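11R-lipoxygenase (Gersemia fruticosa, PDB 3VF1) is a calcium-dependent, non-heme iron lipoxygenase that probably adds molecular oxygen to polyunsaturated fatty acids as a dioxygenase of lipid metabolism. Local coordinates at residues F220-W226 and A617-A622; L229-R233 and G587-N591. All blocks are in the same frame, centred on the assembly; numbering follows the deposited sequence.

Overall arrangement
Followed from the N terminus, the chain passes through the beta-sandwich PLAT domain and helix 208-213 before reaching the long loop that supplies the first half of both contacts. Residues 220-226 pair with 617-622 in contact 1, closing a loop of 390 intervening residues. Contact 2, between 229-233 and 587-591, lies wholly within that span, so the two are nested and do not cross. Their centres are about 13 Å apart, and the rings of Trp226 and Phe232 meet between them. Together they fasten the segment leading to helix 247-250 onto the start of helix 619-632 and the loop after helix 582-586.

Contact 1: F220-W226 and A617-A622; sequences FGIWDDW and ANKHQA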
loop_
_atom_site.group_PDB
_atom_site.type_symbol
_atom_site.label_atom_id
_atom_site.label_comp_id
_atom_site.label_asym_id
_atom_site.label_seq_id
_atom_site.Cartn_x
_atom_site.Cartn_y
_atom_site.Cartn_z
ATOM N N PHE A 220 5.222 -17.844 -24.933
ATOM C CA PHE A 220 5.040 -16.467 -25.378
ATOM C C PHE A 220 4.382 -16.437 -26.753
ATOM O O PHE A 220 4.854 -17.075 -27.693
ATOM C CB PHE A 220 6.376 -15.725 -25.417
ATOM C CG PHE A 220 6.241 -14.249 -25.661
ATOM C CD1 PHE A 220 5.983 -13.383 -24.610
ATOM C CD2 PHE A 220 6.368 -13.726 -26.937
ATOM C CE1 PHE A 220 5.855 -12.023 -24.828
ATOM C CE2 PHE A 220 6.242 -12.366 -27.161
ATOM C CZ PHE A 220 5.986 -11.515 -26.104
ATOM N N GLY A 221 3.286 -15.693 -26.860
ATOM C CA GLY A 221 2.566 -15.562 -28.113
ATOM C C GLY A 221 1.654 -16.739 -28.403
ATOM O O GLY A 221 1.063 -16.819 -29.479
ATOM N N ILE A 222 1.536 -17.653 -27.444
ATOM C CA ILE A 222 0.704 -18.839 -27.612
ATOM C C ILE A 222 -0.704 -18.579 -27.081
ATOM O O ILE A 222 -0.909 -18.451 -25.873
ATOM C CB ILE A 222 1.309 -20.051 -26.877
ATOM C CG1 ILE A 222 2.767 -20.255 -27.299
ATOM C CG2 ILE A 222 0.497 -21.303 -27.146
ATOM C CD1 ILE A 222 2.955 -20.461 -28.789
ATOM N N TRP A 223 -1.672 -18.504 -27.990
ATOM C CA TRP A 223 -3.042 -18.150 -27.630
ATOM C C TRP A 223 -3.954 -19.372 -27.549
ATOM O O TRP A 223 -5.170 -19.260 -27.711
ATOM C CB TRP A 223 -3.613 -17.153 -28.642
ATOM C CG TRP A 223 -2.940 -15.811 -28.622
ATOM C CD1 TRP A 223 -1.757 -15.492 -28.020
ATOM C CD2 TRP A 223 -3.421 -14.603 -29.226
ATOM N NE1 TRP A 223 -1.469 -14.165 -28.216
ATOM C CE2 TRP A 223 -2.474 -13.596 -28.954
ATOM C CE3 TRP A 223 -4.557 -14.279 -29.973
ATOM C CZ2 TRP A 223 -2.631 -12.283 -29.400
ATOM C CZ3 TRP A 223 -4.711 -12.975 -30.417
ATOM C CH2 TRP A 223 -3.753 -11.994 -30.129
ATOM N N ASP A 224 -3.367 -20.534 -27.294
ATOM C CA ASP A 224 -4.133 -21.770 -27.188
ATOM C C ASP A 224 -4.791 -21.892 -25.823
ATOM O O ASP A 224 -4.363 -21.262 -24.855
ATOM C CB ASP A 224 -3.228 -22.983 -27.414
ATOM C CG ASP A 224 -2.591 -22.990 -28.785
ATOM O OD1 ASP A 224 -3.130 -22.329 -29.699
ATOM O OD2 ASP A 224 -1.551 -23.662 -28.949
ATOM N N ASP A 225 -5.837 -22.707 -25.752
ATOM C CA ASP A 225 -6.449 -23.048 -24.479
ATOM C C ASP A 225 -5.490 -23.922 -23.689
ATOM O O ASP A 225 -4.593 -24.544 -24.257
ATOM C CB ASP A 225 -7.749 -23.825 -24.698
ATOM C CG ASP A 225 -8.821 -22.999 -25.377
ATOM O OD1 ASP A 225 -8.503 -21.897 -25.871
ATOM O OD2 ASP A 225 -9.984 -23.455 -25.418
ATOM N N TRP A 226 -5.676 -23.961 -22.376
ATOM C CA TRP A 226 -5.037 -24.976 -21.559
ATOM C C TRP A 226 -5.844 -26.255 -21.726
ATOM O O TRP A 226 -7.072 -26.210 -21.811
ATOM C CB TRP A 226 -5.002 -24.553 -20.092
ATOM C CG TRP A 226 -4.103 -23.388 -19.825
ATOM C CD1 TRP A 226 -4.466 -22.077 -19.733
ATOM C CD2 TRP A 226 -2.686 -23.430 -19.620
ATOM N NE1 TRP A 226 -3.363 -21.298 -19.483
ATOM C CE2 TRP A 226 -2.258 -22.105 -19.407
ATOM C CE3 TRP A 226 -1.739 -24.458 -19.595
ATOM C CZ2 TRP A 226 -0.925 -21.781 -19.173
ATOM C CZ3 TRP A 226 -0.416 -24.133 -19.361
ATOM C CH2 TRP A 226 -0.021 -22.806 -19.153
ATOM N N ALA A 617 -8.430 -17.913 -19.114
ATOM C CA ALA A 617 -7.335 -17.294 -19.848
ATOM C C ALA A 617 -6.567 -18.321 -20.671
ATOM O O ALA A 617 -6.454 -19.483 -20.282
ATOM C CB ALA A 617 -6.395 -16.593 -18.879
ATOM N N ASN A 618 -6.047 -17.890 -21.814
ATOM C CA ASN A 618 -5.197 -18.748 -22.628
ATOM C C ASN A 618 -3.791 -18.781 -22.039
ATOM O O ASN A 618 -3.539 -18.185 -20.995
ATOM C CB ASN A 618 -5.181 -18.278 -24.088
ATOM C CG ASN A 618 -4.619 -16.880 -24.252
ATOM O OD1 ASN A 618 -3.676 -16.490 -23.567
ATOM N ND2 ASN A 618 -5.200 -16.117 -25.169
ATOM N N LYS A 619 -2.876 -19.477 -22.703
ATOM C CA LYS A 619 -1.545 -19.692 -22.148
ATOM C C LYS A 619 -0.755 -18.392 -21.986
ATOM O O LYS A 619 -0.211 -18.127 -20.917
ATOM C CB LYS A 619 -0.769 -20.699 -23.002
ATOM C CG LYS A 619 -1.423 -22.072 -23.041
ATOM C CD LYS A 619 -0.467 -23.152 -23.514
ATOM C CE LYS A 619 -1.131 -24.519 -23.488
ATOM N NZ LYS A 619 -0.188 -25.605 -23.873
ATOM N N HIS A 620 -0.698 -17.584 -23.039
ATOM C CA HIS A 620 0.029 -16.319 -22.979
ATOM C C HIS A 620 -0.527 -15.405 -21.892
ATOM O O HIS A 620 0.229 -14.778 -21.150
ATOM C CB HIS A 620 -0.026 -15.600 -24.327
ATOM C CG HIS A 620 0.560 -14.223 -24.298
ATOM N ND1 HIS A 620 1.910 -13.985 -24.443
ATOM C CD2 HIS A 620 -0.020 -13.009 -24.135
ATOM C CE1 HIS A 620 2.136 -12.685 -24.375
ATOM N NE2 HIS A 620 0.981 -12.071 -24.188
ATOM N N GLN A 621 -1.851 -15.335 -21.804
ATOM C CA GLN A 621 -2.513 -14.462 -20.840
ATOM C C GLN A 621 -2.213 -14.894 -19.410
ATOM O O GLN A 621 -1.983 -14.056 -18.535
ATOM C CB GLN A 621 -4.026 -14.463 -21.071
ATOM C CG GLN A 621 -4.465 -13.788 -22.361
ATOM C CD GLN A 621 -5.930 -14.032 -22.673
ATOM O OE1 GLN A 621 -6.516 -15.014 -22.214
ATOM N NE2 GLN A 621 -6.529 -13.136 -23.451
ATOM N N ALA A 622 -2.214 -16.203 -19.177
ATOM C CA ALA A 622 -1.995 -16.741 -17.840
ATOM C C ALA A 622 -0.569 -16.477 -17.367
ATOM O O ALA A 622 -0.344 -16.153 -16.202
ATOM C CB ALA A 622 -2.298 -18.228 -17.815
HETATM O O HOH W 1 -7.405 -22.109 -21.443
#
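One face of the Trp226 indole is covered by Lys619, whose CG stands 3.8 Å from the centroid of the six-membered ring of Trp226, almost on the ring normal, a CH-pi contact. At the indole edge sit Ala622 CB and, in the ring plane, Ala617 O, which is 3.3 Å from Trp226 CD1. With CG of His620 trans to the backbone N (chi1 173°), the imidazole extends toward Phe220 and turns its edge to the phenyl face, with planes at 75° and centroids 5.3 Å apart; Trp223 completes this aromatic cluster from an oblique angle.

Between the rings, the loop backbone meets the first turn of a helix, an example of how first-turn amides, which have no carbonyl of a preceding turn to bond to, find acceptors. His620 N donates to Ile222 O at 3.0 Å, and Lys619 N to Asp224 O at 3.2 Å, both bonds moderately bent at the hydrogen. Asn618, the N-cap, takes Gln621 N on OD1 at 2.8 Å, while Gln621 OE1 receives Asn618 N at 2.9 Å: a reciprocal capping box. One water bridges Trp226 N and Ala617 O.

The loop thus lies across the N-terminal end of helix 619-632, away from the iron site. Phe211 of helix 208-213 joins the Phe220 and His620 rings, Met613 of helix 609-615 touches Trp226, and Asp225 forms a salt bridge with Arg597.

Contact 2: L229-R233 and G587-N591; sequences LEDFR and GFHPN
Phe232 and Phe588 bring their CA atoms within 6.2 Å of each other, where the 3-10 segment 229-233 meets a loop that itself enters a short 3-10 turn at 589-591. Pro590 lies over one face of the Phe232 ring: its CD is 4.0 Å from the ring centroid, 27° off the normal, as a CH-pi contact, and its CG reaches Phe232 CD2 at 3.4 Å. The other ortho carbon of that ring, Phe232 CD1, meets His589 CB at 3.6 Å. The imidazole of His589 runs nearly parallel to the Phe232 ring, at 15°, but is slid so far along that the two barely overlap.

CG of Phe588 stands trans to the backbone N (chi1 -172°), which carries the ring out to segment 229-233. Its CE1 packs 3.7 Å from Phe232 CB and equally near Arg233 CG, and Phe588 CZ comes within 3.5 Å of Leu229 O. Pro590 CD also lies over a face of Phe588, offset toward the rim, so one proline carbon touches both rings. Met613 of helix 609-615 and Trp226 border Phe232, while Ala248 of helix 247-250 and Trp251 border Phe588, away from the iron site.

No hydrogen bond joins the segments, so the contact is CH-pi and van der Waals packing of largely buried, mostly apolar groups. Directed bonds run instead to outside partners: Leu229 N to His609, and Asn591 to Trp256, Gln260 and Arg380.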
loop_
_atom_site.group_PDB
_atom_site.type_symbol
_atom_site.label_atom_id
_atom_site.label_comp_id
_atom_site.label_asym_id
_atom_site.label_seq_id
_atom_site.Cartn_x
_atom_site.Cartn_y
_atom_site.Cartn_z
ATOM N N LEU A 229 -7.663 -28.054 -16.298
ATOM C CA LEU A 229 -7.508 -27.147 -15.167
ATOM C C LEU A 229 -6.207 -27.382 -14.407
ATOM O O LEU A 229 -5.631 -26.447 -13.845
ATOM C CB LEU A 229 -8.697 -27.304 -14.216
ATOM C CG LEU A 229 -10.046 -26.872 -14.797
ATOM C CD1 LEU A 229 -11.201 -27.444 -13.991
ATOM C CD2 LEU A 229 -10.134 -25.355 -14.850
ATOM N N GLU A 230 -5.744 -28.626 -14.389
ATOM C CA GLU A 230 -4.557 -28.984 -13.621
ATOM C C GLU A 230 -3.272 -28.483 -14.273
ATOM O O GLU A 230 -2.228 -28.424 -13.624
ATOM C CB GLU A 230 -4.485 -30.498 -13.429
ATOM C CG GLU A 230 -5.698 -31.088 -12.731
ATOM C CD GLU A 230 -6.015 -30.385 -11.426
ATOM O OE1 GLU A 230 -5.495 -30.814 -10.374
ATOM O OE2 GLU A 230 -6.783 -29.399 -11.450
ATOM N N ASP A 231 -3.347 -28.121 -15.551
ATOM C CA ASP A 231 -2.164 -27.679 -16.283
ATOM C C ASP A 231 -1.713 -26.275 -15.884
ATOM O O ASP A 231 -0.599 -25.862 -16.212
ATOM C CB ASP A 231 -2.412 -27.737 -17.792
ATOM C CG ASP A 231 -2.348 -29.152 -18.340
ATOM O OD1 ASP A 231 -1.761 -30.029 -17.672
ATOM O OD2 ASP A 231 -2.880 -29.386 -19.444
ATOM N N PHE A 232 -2.571 -25.541 -15.185
ATOM C CA PHE A 232 -2.197 -24.222 -14.689
ATOM C C PHE A 232 -1.034 -24.315 -13.702
ATOM O O PHE A 232 -0.323 -23.337 -13.475
ATOM C CB PHE A 232 -3.391 -23.525 -14.035
ATOM C CG PHE A 232 -4.313 -22.855 -15.016
ATOM C CD1 PHE A 232 -3.934 -21.684 -15.651
ATOM C CD2 PHE A 232 -5.558 -23.391 -15.297
ATOM C CE1 PHE A 232 -4.777 -21.063 -16.555
ATOM C CE2 PHE A 232 -6.407 -22.773 -16.198
ATOM C CZ PHE A 232 -6.015 -21.609 -16.828
ATOM N N ARG A 233 -0.840 -25.497 -13.124
ATOM C CA ARG A 233 0.264 -25.727 -12.195
ATOM C C ARG A 233 1.620 -25.637 -12.896
ATOM O O ARG A 233 2.659 -25.563 -12.239
ATOM C CB ARG A 233 0.115 -27.096 -11.525
ATOM C CG ARG A 233 -1.108 -27.216 -10.629
ATOM C CD ARG A 233 -1.542 -28.664 -10.459
ATOM N NE ARG A 233 -0.798 -29.365 -9.413
ATOM C CZ ARG A 233 -1.272 -29.651 -8.199
ATOM N NH1 ARG A 233 -2.504 -29.305 -7.844
ATOM N NH2 ARG A 233 -0.508 -30.294 -7.328
ATOM N N GLY A 587 -1.684 -17.260 -8.042
ATOM C CA GLY A 587 -0.693 -18.218 -8.498
ATOM C C GLY A 587 -1.343 -19.303 -9.335
ATOM O O GLY A 587 -0.928 -19.568 -10.462
ATOM N N PHE A 588 -2.369 -19.933 -8.771
ATOM C CA PHE A 588 -3.178 -20.903 -9.497
ATOM C C PHE A 588 -4.394 -20.185 -10.077
ATOM O O PHE A 588 -5.355 -19.891 -9.366
ATOM C CB PHE A 588 -3.603 -22.039 -8.566
ATOM C CG PHE A 588 -4.279 -23.178 -9.269
ATOM C CD1 PHE A 588 -3.557 -24.031 -10.088
ATOM C CD2 PHE A 588 -5.636 -23.404 -9.106
ATOM C CE1 PHE A 588 -4.178 -25.082 -10.737
ATOM C CE2 PHE A 588 -6.260 -24.453 -9.750
ATOM C CZ PHE A 588 -5.532 -25.293 -10.567
ATOM N N HIS A 589 -4.339 -19.908 -11.375
ATOM C CA HIS A 589 -5.285 -18.999 -12.021
ATOM C C HIS A 589 -6.761 -19.299 -11.730
ATOM O O HIS A 589 -7.539 -18.382 -11.469
ATOM C CB HIS A 589 -5.052 -18.983 -13.534
ATOM C CG HIS A 589 -5.746 -17.859 -14.238
ATOM N ND1 HIS A 589 -5.101 -16.695 -14.597
ATOM C CD2 HIS A 589 -7.030 -17.718 -14.642
ATOM C CE1 HIS A 589 -5.956 -15.888 -15.198
ATOM N NE2 HIS A 589 -7.135 -16.483 -15.237
ATOM N N PRO A 590 -7.156 -20.579 -11.788
ATOM C CA PRO A 590 -8.569 -20.921 -11.575
ATOM C C PRO A 590 -9.118 -20.487 -10.216
ATOM O O PRO A 590 -10.332 -20.353 -10.070
ATOM C CB PRO A 590 -8.579 -22.448 -11.684
ATOM C CG PRO A 590 -7.403 -22.771 -12.538
ATOM C CD PRO A 590 -6.359 -21.758 -12.170
ATOM N N ASN A 591 -8.244 -20.277 -9.238
ATOM C CA ASN A 591 -8.685 -19.854 -7.912
ATOM C C ASN A 591 -9.222 -18.427 -7.926
ATOM O O ASN A 591 -10.015 -18.044 -7.064
ATOM C CB ASN A 591 -7.542 -19.979 -6.901
ATOM C CG ASN A 591 -7.968 -19.611 -5.491
ATOM O OD1 ASN A 591 -8.715 -20.349 -4.846
ATOM N ND2 ASN A 591 -7.486 -18.473 -5.002
#